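Local coordinates for F5/8 type C domain protein (Bacteroides ovatus, PDB 4ZRX) that is a putative alpha-L-fucosidase, probably hydrolysing terminal alpha-L-fucose from glycans, and carries an F5/8 type C domain that may bind carbohydrate, at residues 44-49 and 87-92. Numbering follows the deposited sequence.
With EDO (1,2-ethanediol), chain D.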
ATOM      1  N   LEU A  44       8.622   1.054   7.821  1.00 14.93           N
ATOM      2  CA  LEU A  44       8.745   0.973   6.354  1.00 15.96           C
ATOM      3  C   LEU A  44       9.629  -0.175   6.003  1.00 15.96           C
ATOM      4  O   LEU A  44      10.827  -0.129   6.281  1.00 16.88           O
ATOM      5  CB  LEU A  44       9.306   2.282   5.771  1.00 17.25           C
ATOM      6  CG  LEU A  44       9.433   2.349   4.274  1.00 18.30           C
ATOM      7  CD1 LEU A  44       8.053   2.319   3.670  1.00 19.20           C
ATOM      8  CD2 LEU A  44      10.220   3.603   3.909  1.00 20.93           C
ATOM      9  N   THR A  45       9.060  -1.167   5.352  1.00 14.46           N
ATOM     10  CA  THR A  45       9.795  -2.364   5.039  1.00 14.43           C
ATOM     11  C   THR A  45       9.602  -2.728   3.569  1.00 14.30           C
ATOM     12  O   THR A  45       8.687  -2.243   2.929  1.00 13.60           O
ATOM     13  CB  THR A  45       9.342  -3.515   5.896  1.00 14.93           C
ATOM     14  OG1 THR A  45       7.934  -3.745   5.766  1.00 15.10           O
ATOM     15  CG2 THR A  45       9.608  -3.231   7.364  1.00 16.11           C
ATOM     16  N   ALA A  46      10.444  -3.595   3.059  1.00 13.78           N
ATOM     17  CA  ALA A  46      10.402  -3.957   1.641  1.00 14.65           C
ATOM     18  C   ALA A  46      10.107  -5.422   1.421  1.00 15.39           C
ATOM     19  O   ALA A  46      10.740  -6.296   2.023  1.00 17.48           O
ATOM     20  CB  ALA A  46      11.714  -3.598   0.998  1.00 15.02           C
ATOM     21  N   PHE A  47       9.174  -5.684   0.528  1.00 14.60           N
ATOM     22  CA  PHE A  47       8.842  -7.040   0.059  1.00 14.64           C
ATOM     23  C   PHE A  47       9.671  -7.251  -1.210  1.00 15.19           C
ATOM     24  O   PHE A  47       9.801  -6.328  -2.041  1.00 15.67           O
ATOM     25  CB  PHE A  47       7.363  -7.112  -0.308  1.00 15.05           C
ATOM     26  CG  PHE A  47       6.551  -8.236   0.294  1.00 15.55           C
ATOM     27  CD1 PHE A  47       7.045  -9.496   0.518  1.00 16.15           C
ATOM     28  CD2 PHE A  47       5.176  -8.026   0.461  1.00 16.08           C
ATOM     29  CE1 PHE A  47       6.181 -10.507   1.024  1.00 17.25           C
ATOM     30  CE2 PHE A  47       4.335  -8.999   0.949  1.00 16.73           C
ATOM     31  CZ  PHE A  47       4.849 -10.256   1.225  1.00 17.23           C
ATOM     32  N   LEU A  48      10.221  -8.467  -1.372  1.00 15.49           N
ATOM     33  CA  LEU A  48      10.853  -8.911  -2.572  1.00 15.73           C
ATOM     34  C   LEU A  48      10.174 -10.170  -3.104  1.00 15.91           C
ATOM     35  O   LEU A  48      10.466 -11.303  -2.657  1.00 16.88           O
ATOM     36  CB  LEU A  48      12.328  -9.186  -2.302  1.00 17.08           C
ATOM     37  CG  LEU A  48      13.177  -8.011  -1.829  1.00 18.03           C
ATOM     38  CD1 LEU A  48      14.505  -8.496  -1.207  1.00 18.99           C
ATOM     39  CD2 LEU A  48      13.458  -7.066  -2.998  1.00 19.42           C
ATOM     40  N   HIS A  49       9.234 -10.012  -4.013  1.00 15.05           N
ATOM     41  CA  HIS A  49       8.677 -11.136  -4.738  1.00 15.51           C
ATOM     42  C   HIS A  49       9.605 -11.480  -5.887  1.00 15.60           C
ATOM     43  O   HIS A  49       9.783 -10.697  -6.825  1.00 15.73           O
ATOM     44  CB  HIS A  49       7.279 -10.848  -5.246  1.00 15.50           C
ATOM     45  CG  HIS A  49       6.219 -10.939  -4.212  1.00 15.95           C
ATOM     46  ND1 HIS A  49       6.090 -10.030  -3.189  1.00 16.07           N
ATOM     47  CD2 HIS A  49       5.185 -11.787  -4.089  1.00 17.08           C
ATOM     48  CE1 HIS A  49       5.053 -10.361  -2.449  1.00 17.15           C
ATOM     49  NE2 HIS A  49       4.476 -11.409  -2.995  1.00 17.10           N
ATOM     50  N   ALA A  87      17.021   3.822   0.072  1.00 22.15           N
ATOM     51  CA  ALA A  87      15.625   4.273  -0.024  1.00 21.40           C
ATOM     52  C   ALA A  87      14.856   4.321   1.278  1.00 20.19           C
ATOM     53  O   ALA A  87      13.720   4.723   1.281  1.00 19.96           O
ATOM     54  CB  ALA A  87      14.871   3.393  -1.017  1.00 22.07           C
ATOM     55  N   GLY A  88      15.453   3.934   2.383  1.00 19.61           N
ATOM     56  CA  GLY A  88      14.893   4.091   3.679  1.00 18.56           C
ATOM     57  C   GLY A  88      14.234   2.908   4.326  1.00 18.35           C
ATOM     58  O   GLY A  88      13.638   3.056   5.399  1.00 18.90           O
ATOM     59  N   PHE A  89      14.271   1.736   3.696  1.00 17.58           N
ATOM     60  CA  PHE A  89      13.645   0.550   4.246  1.00 17.70           C
ATOM     61  C   PHE A  89      14.412  -0.034   5.409  1.00 17.22           C
ATOM     62  O   PHE A  89      15.646   0.044   5.440  1.00 17.02           O
ATOM     63  CB  PHE A  89      13.421  -0.517   3.148  1.00 18.54           C
ATOM     64  CG  PHE A  89      12.494  -0.047   2.085  1.00 19.21           C
ATOM     65  CD1 PHE A  89      11.134  -0.102   2.280  1.00 19.77           C
ATOM     66  CD2 PHE A  89      12.967   0.579   0.972  1.00 21.22           C
ATOM     67  CE1 PHE A  89      10.275   0.379   1.351  1.00 20.05           C
ATOM     68  CE2 PHE A  89      12.096   1.098   0.013  1.00 24.87           C
ATOM     69  CZ  PHE A  89      10.741   0.986   0.201  1.00 22.70           C
ATOM     70  N   LYS A  90      13.670  -0.608   6.340  1.00 17.03           N
ATOM     71  CA  LYS A  90      14.248  -1.142   7.574  1.00 19.48           C
ATOM     72  C   LYS A  90      14.307  -2.648   7.650  1.00 18.97           C
ATOM     73  O   LYS A  90      14.859  -3.197   8.588  1.00 19.89           O
ATOM     74  CB  LYS A  90      13.546  -0.564   8.834  1.00 20.85           C
ATOM     75  CG  LYS A  90      13.612   0.911   8.919  1.00 22.81           C
ATOM     76  CD  LYS A  90      15.026   1.486   9.051  1.00 26.32           C
ATOM     77  CE  LYS A  90      14.951   2.977   9.328  1.00 31.56           C
ATOM     78  NZ  LYS A  90      16.230   3.573   9.774  1.00 36.43           N
HETATM   79  N   MSE A  91      13.704  -3.328   6.690  1.00 16.91           N
HETATM   80  CA  MSE A  91      13.777  -4.775   6.601  1.00 16.90           C
HETATM   81  C   MSE A  91      13.517  -5.116   5.122  1.00 17.03           C
HETATM   82  O   MSE A  91      12.839  -4.382   4.397  1.00 16.57           O
HETATM   83  CB  MSE A  91      12.723  -5.430   7.474  1.00 17.34           C
HETATM   84  CG  MSE A  91      12.850  -6.875   7.557  1.00 18.28           C
HETATM   85 SE   MSE A  91      11.522  -7.731   8.626  0.75 19.18          SE
HETATM   86  CE  MSE A  91      10.162  -7.519   7.325  1.00 22.28           C
ATOM     87  N   VAL A  92      14.093  -6.215   4.699  1.00 16.97           N
ATOM     88  CA  VAL A  92      13.742  -6.828   3.431  1.00 17.37           C
ATOM     89  C   VAL A  92      13.136  -8.183   3.680  1.00 17.64           C
ATOM     90  O   VAL A  92      13.600  -8.980   4.552  1.00 19.64           O
ATOM     91  CB  VAL A  92      14.943  -6.915   2.486  1.00 19.49           C
ATOM     92  CG1 VAL A  92      15.521  -5.536   2.223  1.00 20.44           C
ATOM     93  CG2 VAL A  92      16.042  -7.726   3.020  1.00 20.83           C
TER
HETATM   94  C1  EDO D 703       1.789 -12.069  -1.194  1.00 26.04           C
HETATM   95  O1  EDO D 703       2.098 -12.659  -2.456  1.00 23.30           O
HETATM   96  C2  EDO D 703       0.831 -10.919  -1.440  1.00 27.91           C
HETATM   97  O2  EDO D 703      -0.299 -11.401  -2.184  1.00 30.19           O
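Leu44 O accepts a hydrogen bond from Lys90 N at 2.9 Å and is also approached by Phe89 CA through a CA-H...O contact. Two residues on, Ala46 N donates to Met91 O, again at 2.9 Å. These bonds start a parallel pairing in which Ala46 bridges Val92; Ala46 bonds onward to Leu93, so the pairing continues into strand 91-97. The Phe89 ring lies between two side chains of strand 44-48. Ala46 CB sits over one face, a CH-pi contact 4.1 Å from the ring centroid, while Leu44 CD2 lies over the opposite face, offset toward the rim. With chi1 at -178°, Leu44 swings CG anti to its backbone N and brings it within 3.6 Å of Phe89 CD1. Phe89 CD1 also lies 3.3 Å from Thr45 C, which approaches the ring obliquely. Leu84 of helix 77-86 and Leu345 of helix 339-356 also touch this ring. Thr45 and Met91, a selenomethionine, run side by side in the same direction, with Thr45 CG2 3.8 Å from Met91 CB. Met91 N is buried without a hydrogen-bonding partner. Farther along, Leu48 CD1 meets Val92 CB at 4.0 Å, both side chains packing on Leu84 and Leu130. Gly88, with positive phi, ends helix 77-86 in a Schellman motif and turns the chain into the new strand. Just past strand 44-48, His49 NE2 and O1 of a 1,2-ethanediol, probably from the crystallisation liquor, share a 2.7 Å hydrogen bond; the diol is also hydrogen-bonded to His98 NE2 and Glu230 OE2. Strands 44-48 and 91-97, adjacent and parallel with helix 77-86 between them, form a beta-alpha-beta crossover, as expected of the TIM barrel of the alpha-L-fucosidase family.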